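Long-range contact in putative lipoprotein YerB (Bacillus subtilis, PDB 2PSB), which is of unknown function but is a putative membrane lipoprotein that interacts with PcrA: residues Y120-W132 with S143-K157. Numbering follows the deposited sequence.
Sequences YMNGLDFDGSLFW and SYTSYDYIKKAAEQK
Trp-132 lies flat over the strand of Tyr-144 and Thr-145, its indole turned back across them because CG sits between the backbone N and the carbonyl carbon (chi1 73°). Tyr-144 CB comes up under one face, 3.7 Å from Trp-132 CE2, and Thr-145 N lies beneath the same face at the CZ3 rim. The Tyr-149 ring stands almost perpendicular to the indole, at 89°, and Tyr-149 CE2 lies 3.6 Å from Trp-132 CE3. With an alanine replacing Trp-132, the Tyr-149 ring would probably lose its neighbour at CE2 and be freer to turn, and the backbone at Thr-145 would probably be uncovered. Below the indole, reciprocal bonds join Trp-132 N to Tyr-144 O (2.7 Å) and Tyr-144 N to Trp-132 O (2.9 Å), an antiparallel hydrogen-bonded pair at one side of a small three-stranded sheet that strand 78-79 completes. Thr-145 OG1 gives its proton to Leu-130 O at 2.8 Å, and Tyr-149 directs the edge of its ring at the same oxygen. Phe-131 is sandwiched between Thr-145 CB, centred over one face, and Gly-123 CA over the other; Ser-143 OG, bonded to His-103, meets its edge. Farther along helix 147-157, Leu-130 CD1 presses tightly on Ala-153 CB at 3.3 Å, and Phe-126 extends CE2 to that same methyl (3.8 Å) while Lys-157 CE reaches the ring edge at Phe-126 CZ, 3.6 Å away.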
ATOM      1  N   TYR A 120      -2.593  -2.228 -16.733  1.00 36.77           N
ATOM      2  CA  TYR A 120      -1.345  -2.537 -16.048  1.00 36.57           C
ATOM      3  C   TYR A 120      -0.063  -2.273 -16.819  1.00 35.46           C
ATOM      4  O   TYR A 120      -0.067  -2.012 -18.025  1.00 36.18           O
ATOM      5  CB  TYR A 120      -1.342  -3.994 -15.575  1.00 37.43           C
ATOM      6  CG  TYR A 120      -1.415  -5.040 -16.675  1.00 38.46           C
ATOM      7  CD1 TYR A 120      -2.613  -5.294 -17.349  1.00 39.64           C
ATOM      8  CD2 TYR A 120      -0.300  -5.819 -17.000  1.00 35.93           C
ATOM      9  CE1 TYR A 120      -2.698  -6.306 -18.314  1.00 39.65           C
ATOM     10  CE2 TYR A 120      -0.376  -6.829 -17.960  1.00 37.25           C
ATOM     11  CZ  TYR A 120      -1.578  -7.071 -18.609  1.00 38.22           C
ATOM     12  OH  TYR A 120      -1.675  -8.098 -19.528  1.00 39.66           O
HETATM   13  N   MSE A 121       1.036  -2.339 -16.081  1.00 33.35           N
HETATM   14  CA  MSE A 121       2.377  -2.149 -16.609  1.00 32.73           C
HETATM   15  C   MSE A 121       3.205  -3.254 -15.954  1.00 32.51           C
HETATM   16  O   MSE A 121       3.434  -3.238 -14.741  1.00 31.59           O
HETATM   17  CB  MSE A 121       2.918  -0.782 -16.204  1.00 34.94           C
HETATM   18  CG  MSE A 121       4.243  -0.445 -16.832  1.00 37.77           C
HETATM   19 SE   MSE A 121       5.017   1.084 -16.007  1.00 43.04          SE
HETATM   20  CE  MSE A 121       3.700   2.356 -16.613  1.00 46.19           C
ATOM     21  N   ASN A 122       3.636  -4.214 -16.764  1.00 32.11           N
ATOM     22  CA  ASN A 122       4.406  -5.350 -16.281  1.00 33.14           C
ATOM     23  C   ASN A 122       5.890  -5.157 -16.545  1.00 34.72           C
ATOM     24  O   ASN A 122       6.319  -4.968 -17.692  1.00 34.77           O
ATOM     25  CB  ASN A 122       3.925  -6.636 -16.964  1.00 33.08           C
ATOM     26  CG  ASN A 122       4.296  -7.887 -16.188  1.00 33.77           C
ATOM     27  OD1 ASN A 122       5.333  -7.942 -15.525  1.00 31.07           O
ATOM     28  ND2 ASN A 122       3.454  -8.908 -16.283  1.00 35.78           N
ATOM     29  N   GLY A 123       6.669  -5.214 -15.473  1.00 35.60           N
ATOM     30  CA  GLY A 123       8.100  -5.051 -15.596  1.00 34.72           C
ATOM     31  C   GLY A 123       8.639  -6.025 -16.617  1.00 34.17           C
ATOM     32  O   GLY A 123       9.674  -5.785 -17.233  1.00 34.66           O
ATOM     33  N   LEU A 124       7.936  -7.134 -16.801  1.00 33.55           N
ATOM     34  CA  LEU A 124       8.372  -8.133 -17.768  1.00 36.68           C
ATOM     35  C   LEU A 124       8.476  -7.527 -19.174  1.00 37.85           C
ATOM     36  O   LEU A 124       9.448  -7.768 -19.894  1.00 39.30           O
ATOM     37  CB  LEU A 124       7.390  -9.315 -17.806  1.00 36.08           C
ATOM     38  CG  LEU A 124       7.089 -10.132 -16.540  1.00 36.01           C
ATOM     39  CD1 LEU A 124       6.229 -11.337 -16.924  1.00 35.04           C
ATOM     40  CD2 LEU A 124       8.371 -10.600 -15.884  1.00 32.18           C
ATOM     41  N   ASP A 125       7.484  -6.725 -19.549  1.00 37.18           N
ATOM     42  CA  ASP A 125       7.445  -6.115 -20.873  1.00 37.13           C
ATOM     43  C   ASP A 125       8.321  -4.901 -21.090  1.00 37.37           C
ATOM     44  O   ASP A 125       8.609  -4.547 -22.232  1.00 38.52           O
ATOM     45  CB  ASP A 125       6.013  -5.737 -21.227  1.00 35.95           C
ATOM     46  CG  ASP A 125       5.058  -6.873 -21.021  1.00 36.39           C
ATOM     47  OD1 ASP A 125       5.400  -8.008 -21.412  1.00 38.94           O
ATOM     48  OD2 ASP A 125       3.965  -6.635 -20.473  1.00 38.80           O
ATOM     49  N   PHE A 126       8.751  -4.257 -20.013  1.00 37.43           N
ATOM     50  CA  PHE A 126       9.566  -3.057 -20.155  1.00 35.58           C
ATOM     51  C   PHE A 126      10.912  -3.174 -19.482  1.00 34.74           C
ATOM     52  O   PHE A 126      11.644  -2.190 -19.383  1.00 34.48           O
ATOM     53  CB  PHE A 126       8.830  -1.843 -19.585  1.00 34.51           C
ATOM     54  CG  PHE A 126       7.449  -1.656 -20.135  1.00 34.96           C
ATOM     55  CD1 PHE A 126       6.397  -2.448 -19.687  1.00 33.22           C
ATOM     56  CD2 PHE A 126       7.197  -0.684 -21.099  1.00 34.82           C
ATOM     57  CE1 PHE A 126       5.111  -2.275 -20.189  1.00 35.86           C
ATOM     58  CE2 PHE A 126       5.917  -0.498 -21.609  1.00 33.70           C
ATOM     59  CZ  PHE A 126       4.868  -1.294 -21.156  1.00 35.59           C
ATOM     60  N   ASP A 127      11.238  -4.372 -19.018  1.00 35.38           N
ATOM     61  CA  ASP A 127      12.519  -4.587 -18.360  1.00 37.52           C
ATOM     62  C   ASP A 127      13.612  -4.256 -19.368  1.00 38.95           C
ATOM     63  O   ASP A 127      13.836  -5.012 -20.314  1.00 40.49           O
ATOM     64  CB  ASP A 127      12.643  -6.044 -17.898  1.00 38.73           C
ATOM     65  CG  ASP A 127      13.726  -6.232 -16.849  1.00 38.32           C
ATOM     66  OD1 ASP A 127      14.260  -5.216 -16.364  1.00 38.15           O
ATOM     67  OD2 ASP A 127      14.035  -7.390 -16.503  1.00 40.24           O
ATOM     68  N   GLY A 128      14.276  -3.118 -19.169  1.00 38.98           N
ATOM     69  CA  GLY A 128      15.328  -2.691 -20.076  1.00 38.20           C
ATOM     70  C   GLY A 128      15.071  -1.299 -20.629  1.00 40.04           C
ATOM     71  O   GLY A 128      15.965  -0.662 -21.175  1.00 40.74           O
ATOM     72  N   SER A 129      13.842  -0.812 -20.488  1.00 40.33           N
ATOM     73  CA  SER A 129      13.501   0.510 -20.984  1.00 39.71           C
ATOM     74  C   SER A 129      12.803   1.355 -19.926  1.00 39.56           C
ATOM     75  O   SER A 129      13.447   2.136 -19.227  1.00 40.11           O
ATOM     76  CB  SER A 129      12.637   0.408 -22.255  1.00 37.99           C
ATOM     77  OG  SER A 129      11.559  -0.498 -22.117  1.00 36.35           O
ATOM     78  N   LEU A 130      11.492   1.192 -19.799  1.00 38.30           N
ATOM     79  CA  LEU A 130      10.721   1.960 -18.827  1.00 38.75           C
ATOM     80  C   LEU A 130      10.937   1.457 -17.392  1.00 37.65           C
ATOM     81  O   LEU A 130      10.579   2.129 -16.430  1.00 38.38           O
ATOM     82  CB  LEU A 130       9.245   1.940 -19.226  1.00 38.40           C
ATOM     83  CG  LEU A 130       9.041   2.418 -20.673  1.00 37.56           C
ATOM     84  CD1 LEU A 130       7.568   2.559 -20.964  1.00 38.26           C
ATOM     85  CD2 LEU A 130       9.734   3.763 -20.889  1.00 37.29           C
ATOM     86  N   PHE A 131      11.537   0.273 -17.277  1.00 35.52           N
ATOM     87  CA  PHE A 131      11.897  -0.342 -16.002  1.00 33.74           C
ATOM     88  C   PHE A 131      13.425  -0.485 -16.068  1.00 33.00           C
ATOM     89  O   PHE A 131      13.964  -0.890 -17.102  1.00 33.18           O
ATOM     90  CB  PHE A 131      11.295  -1.746 -15.877  1.00 33.26           C
ATOM     91  CG  PHE A 131       9.997  -1.807 -15.116  1.00 33.37           C
ATOM     92  CD1 PHE A 131       8.818  -1.296 -15.663  1.00 32.29           C
ATOM     93  CD2 PHE A 131       9.945  -2.414 -13.861  1.00 31.49           C
ATOM     94  CE1 PHE A 131       7.610  -1.392 -14.970  1.00 31.75           C
ATOM     95  CE2 PHE A 131       8.740  -2.513 -13.165  1.00 29.81           C
ATOM     96  CZ  PHE A 131       7.573  -2.002 -13.721  1.00 28.77           C
ATOM     97  N   TRP A 132      14.131  -0.150 -14.994  1.00 30.66           N
ATOM     98  CA  TRP A 132      15.580  -0.293 -15.005  1.00 28.67           C
ATOM     99  C   TRP A 132      16.075  -1.151 -13.848  1.00 27.75           C
ATOM    100  O   TRP A 132      15.318  -1.454 -12.914  1.00 27.58           O
ATOM    101  CB  TRP A 132      16.266   1.081 -14.992  1.00 27.84           C
ATOM    102  CG  TRP A 132      16.203   1.828 -13.686  1.00 31.38           C
ATOM    103  CD1 TRP A 132      17.057   1.711 -12.621  1.00 32.27           C
ATOM    104  CD2 TRP A 132      15.304   2.891 -13.360  1.00 30.80           C
ATOM    105  NE1 TRP A 132      16.750   2.646 -11.661  1.00 30.64           N
ATOM    106  CE2 TRP A 132      15.673   3.378 -12.086  1.00 32.54           C
ATOM    107  CE3 TRP A 132      14.213   3.471 -14.017  1.00 29.35           C
ATOM    108  CZ2 TRP A 132      14.999   4.432 -11.465  1.00 33.84           C
ATOM    109  CZ3 TRP A 132      13.544   4.511 -13.405  1.00 32.35           C
ATOM    110  CH2 TRP A 132      13.936   4.980 -12.136  1.00 34.45           C
ATOM    111  N   SER A 143      14.841  -3.920  -9.262  1.00 27.25           N
ATOM    112  CA  SER A 143      13.967  -3.438 -10.327  1.00 28.17           C
ATOM    113  C   SER A 143      13.143  -2.177 -10.001  1.00 28.20           C
ATOM    114  O   SER A 143      12.257  -2.201  -9.143  1.00 27.29           O
ATOM    115  CB  SER A 143      13.042  -4.588 -10.742  1.00 26.43           C
ATOM    116  OG  SER A 143      12.069  -4.147 -11.663  1.00 32.44           O
ATOM    117  N   TYR A 144      13.443  -1.081 -10.694  1.00 28.78           N
ATOM    118  CA  TYR A 144      12.745   0.187 -10.488  1.00 28.55           C
ATOM    119  C   TYR A 144      12.178   0.815 -11.766  1.00 27.64           C
ATOM    120  O   TYR A 144      12.507   0.416 -12.881  1.00 24.19           O
ATOM    121  CB  TYR A 144      13.679   1.241  -9.898  1.00 29.63           C
ATOM    122  CG  TYR A 144      14.294   0.899  -8.568  1.00 31.37           C
ATOM    123  CD1 TYR A 144      15.374   0.018  -8.479  1.00 30.87           C
ATOM    124  CD2 TYR A 144      13.782   1.446  -7.390  1.00 33.04           C
ATOM    125  CE1 TYR A 144      15.933  -0.312  -7.248  1.00 31.35           C
ATOM    126  CE2 TYR A 144      14.327   1.129  -6.152  1.00 30.38           C
ATOM    127  CZ  TYR A 144      15.401   0.245  -6.086  1.00 31.77           C
ATOM    128  OH  TYR A 144      15.929  -0.093  -4.866  1.00 30.53           O
ATOM    129  N   THR A 145      11.321   1.813 -11.565  1.00 27.35           N
ATOM    130  CA  THR A 145      10.760   2.609 -12.646  1.00 29.39           C
ATOM    131  C   THR A 145      10.567   4.001 -12.063  1.00 30.22           C
ATOM    132  O   THR A 145      11.025   4.269 -10.951  1.00 31.69           O
ATOM    133  CB  THR A 145       9.414   2.093 -13.172  1.00 29.96           C
ATOM    134  OG1 THR A 145       9.012   2.909 -14.277  1.00 26.80           O
ATOM    135  CG2 THR A 145       8.343   2.160 -12.097  1.00 30.38           C
ATOM    136  N   SER A 146       9.895   4.881 -12.800  1.00 30.46           N
ATOM    137  CA  SER A 146       9.667   6.250 -12.346  1.00 30.16           C
ATOM    138  C   SER A 146       8.335   6.739 -12.871  1.00 30.73           C
ATOM    139  O   SER A 146       7.809   6.178 -13.824  1.00 34.07           O
ATOM    140  CB  SER A 146      10.782   7.168 -12.861  1.00 32.07           C
ATOM    141  OG  SER A 146      10.700   7.331 -14.273  1.00 30.65           O
ATOM    142  N   TYR A 147       7.780   7.777 -12.254  1.00 32.02           N
ATOM    143  CA  TYR A 147       6.504   8.298 -12.725  1.00 34.31           C
ATOM    144  C   TYR A 147       6.637   8.748 -14.181  1.00 33.74           C
ATOM    145  O   TYR A 147       5.724   8.578 -14.977  1.00 31.96           O
ATOM    146  CB  TYR A 147       6.026   9.477 -11.864  1.00 37.58           C
ATOM    147  CG  TYR A 147       4.705  10.045 -12.345  1.00 39.59           C
ATOM    148  CD1 TYR A 147       3.634   9.199 -12.622  1.00 41.04           C
ATOM    149  CD2 TYR A 147       4.521  11.421 -12.514  1.00 41.94           C
ATOM    150  CE1 TYR A 147       2.414   9.689 -13.058  1.00 42.32           C
ATOM    151  CE2 TYR A 147       3.286  11.936 -12.950  1.00 41.89           C
ATOM    152  CZ  TYR A 147       2.237  11.055 -13.216  1.00 41.83           C
ATOM    153  OH  TYR A 147       0.998  11.506 -13.622  1.00 44.80           O
ATOM    154  N   ASP A 148       7.781   9.321 -14.526  1.00 33.74           N
ATOM    155  CA  ASP A 148       8.011   9.769 -15.896  1.00 36.51           C
ATOM    156  C   ASP A 148       7.956   8.572 -16.851  1.00 36.49           C
ATOM    157  O   ASP A 148       7.338   8.647 -17.908  1.00 38.64           O
ATOM    158  CB  ASP A 148       9.374  10.462 -16.015  1.00 38.04           C
ATOM    159  CG  ASP A 148       9.531  11.215 -17.322  1.00 43.56           C
ATOM    160  OD1 ASP A 148       8.886  12.275 -17.479  1.00 45.98           O
ATOM    161  OD2 ASP A 148      10.287  10.745 -18.201  1.00 46.18           O
ATOM    162  N   TYR A 149       8.589   7.462 -16.478  1.00 36.68           N
ATOM    163  CA  TYR A 149       8.571   6.275 -17.329  1.00 35.95           C
ATOM    164  C   TYR A 149       7.197   5.623 -17.319  1.00 33.90           C
ATOM    165  O   TYR A 149       6.763   5.037 -18.310  1.00 36.11           O
ATOM    166  CB  TYR A 149       9.629   5.262 -16.870  1.00 37.58           C
ATOM    167  CG  TYR A 149      11.050   5.681 -17.183  1.00 38.56           C
ATOM    168  CD1 TYR A 149      11.310   6.837 -17.925  1.00 39.22           C
ATOM    169  CD2 TYR A 149      12.129   4.904 -16.775  1.00 37.08           C
ATOM    170  CE1 TYR A 149      12.613   7.206 -18.257  1.00 38.75           C
ATOM    171  CE2 TYR A 149      13.432   5.260 -17.101  1.00 39.27           C
ATOM    172  CZ  TYR A 149      13.672   6.413 -17.843  1.00 40.65           C
ATOM    173  OH  TYR A 149      14.966   6.762 -18.177  1.00 40.59           O
ATOM    174  N   ILE A 150       6.520   5.713 -16.186  1.00 32.34           N
ATOM    175  CA  ILE A 150       5.192   5.141 -16.074  1.00 32.03           C
ATOM    176  C   ILE A 150       4.248   5.876 -17.021  1.00 33.80           C
ATOM    177  O   ILE A 150       3.370   5.275 -17.635  1.00 32.16           O
ATOM    178  CB  ILE A 150       4.691   5.251 -14.633  1.00 30.78           C
ATOM    179  CG1 ILE A 150       5.605   4.409 -13.727  1.00 28.73           C
ATOM    180  CG2 ILE A 150       3.225   4.813 -14.547  1.00 27.26           C
ATOM    181  CD1 ILE A 150       5.481   4.722 -12.243  1.00 28.18           C
ATOM    182  N   LYS A 151       4.433   7.187 -17.130  1.00 34.04           N
ATOM    183  CA  LYS A 151       3.613   7.985 -18.030  1.00 37.96           C
ATOM    184  C   LYS A 151       3.890   7.549 -19.468  1.00 38.09           C
ATOM    185  O   LYS A 151       2.963   7.339 -20.256  1.00 38.38           O
ATOM    186  CB  LYS A 151       3.929   9.472 -17.854  1.00 36.60           C
ATOM    187  CG  LYS A 151       3.254  10.086 -16.650  1.00 36.37           C
ATOM    188  CD  LYS A 151       4.151  11.116 -15.959  1.00 38.24           C
ATOM    189  CE  LYS A 151       4.387  12.355 -16.783  1.00 39.21           C
ATOM    190  NZ  LYS A 151       5.104  13.381 -15.961  1.00 39.76           N
ATOM    191  N   LYS A 152       5.168   7.387 -19.796  1.00 38.30           N
ATOM    192  CA  LYS A 152       5.544   6.970 -21.139  1.00 38.83           C
ATOM    193  C   LYS A 152       4.917   5.627 -21.496  1.00 39.74           C
ATOM    194  O   LYS A 152       4.499   5.415 -22.635  1.00 40.92           O
ATOM    195  CB  LYS A 152       7.071   6.908 -21.280  1.00 38.80           C
ATOM    196  CG  LYS A 152       7.754   8.271 -21.200  1.00 39.42           C
ATOM    197  CD  LYS A 152       7.063   9.304 -22.100  1.00 42.38           C
ATOM    198  CE  LYS A 152       7.705  10.691 -21.975  1.00 44.34           C
ATOM    199  NZ  LYS A 152       7.024  11.753 -22.792  1.00 39.28           N
ATOM    200  N   ALA A 153       4.825   4.729 -20.521  1.00 39.56           N
ATOM    201  CA  ALA A 153       4.233   3.420 -20.768  1.00 38.70           C
ATOM    202  C   ALA A 153       2.726   3.558 -20.949  1.00 40.73           C
ATOM    203  O   ALA A 153       2.095   2.745 -21.628  1.00 41.22           O
ATOM    204  CB  ALA A 153       4.551   2.465 -19.616  1.00 37.02           C
ATOM    205  N   ALA A 154       2.149   4.589 -20.336  1.00 42.93           N
ATOM    206  CA  ALA A 154       0.714   4.837 -20.459  1.00 44.21           C
ATOM    207  C   ALA A 154       0.455   5.403 -21.858  1.00 45.27           C
ATOM    208  O   ALA A 154      -0.548   5.085 -22.486  1.00 43.98           O
ATOM    209  CB  ALA A 154       0.252   5.830 -19.400  1.00 42.37           C
ATOM    210  N   GLU A 155       1.377   6.235 -22.332  1.00 47.16           N
ATOM    211  CA  GLU A 155       1.269   6.841 -23.653  1.00 49.91           C
ATOM    212  C   GLU A 155       1.312   5.808 -24.783  1.00 50.04           C
ATOM    213  O   GLU A 155       0.799   6.064 -25.874  1.00 50.46           O
ATOM    214  CB  GLU A 155       2.385   7.875 -23.850  1.00 51.85           C
ATOM    215  CG  GLU A 155       2.197   9.135 -23.018  1.00 55.93           C
ATOM    216  CD  GLU A 155       3.433  10.021 -22.976  1.00 59.51           C
ATOM    217  OE1 GLU A 155       3.945  10.408 -24.053  1.00 61.60           O
ATOM    218  OE2 GLU A 155       3.890  10.341 -21.856  1.00 60.03           O
ATOM    219  N   GLN A 156       1.916   4.649 -24.525  1.00 49.91           N
ATOM    220  CA  GLN A 156       2.007   3.599 -25.538  1.00 49.15           C
ATOM    221  C   GLN A 156       0.800   2.670 -25.517  1.00 49.28           C
ATOM    222  O   GLN A 156       0.363   2.195 -26.561  1.00 49.70           O
ATOM    223  CB  GLN A 156       3.246   2.734 -25.334  1.00 49.85           C
ATOM    224  CG  GLN A 156       4.560   3.461 -25.225  1.00 51.64           C
ATOM    225  CD  GLN A 156       5.721   2.487 -25.116  1.00 52.38           C
ATOM    226  OE1 GLN A 156       6.857   2.877 -24.827  1.00 52.36           O
ATOM    227  NE2 GLN A 156       5.439   1.205 -25.352  1.00 50.94           N
ATOM    228  N   LYS A 157       0.284   2.392 -24.324  1.00 47.75           N
ATOM    229  CA  LYS A 157      -0.866   1.506 -24.175  1.00 47.10           C
ATOM    230  C   LYS A 157      -2.188   2.248 -24.274  1.00 46.04           C
ATOM    231  O   LYS A 157      -3.257   1.648 -24.165  1.00 46.19           O
ATOM    232  CB  LYS A 157      -0.813   0.773 -22.829  1.00 47.24           C
ATOM    233  CG  LYS A 157      -0.194  -0.612 -22.880  1.00 47.92           C
ATOM    234  CD  LYS A 157       1.313  -0.552 -23.057  1.00 48.17           C
ATOM    235  CE  LYS A 157       1.920  -1.952 -23.075  1.00 49.75           C
ATOM    236  NZ  LYS A 157       1.424  -2.777 -24.208  1.00 51.22           N
TER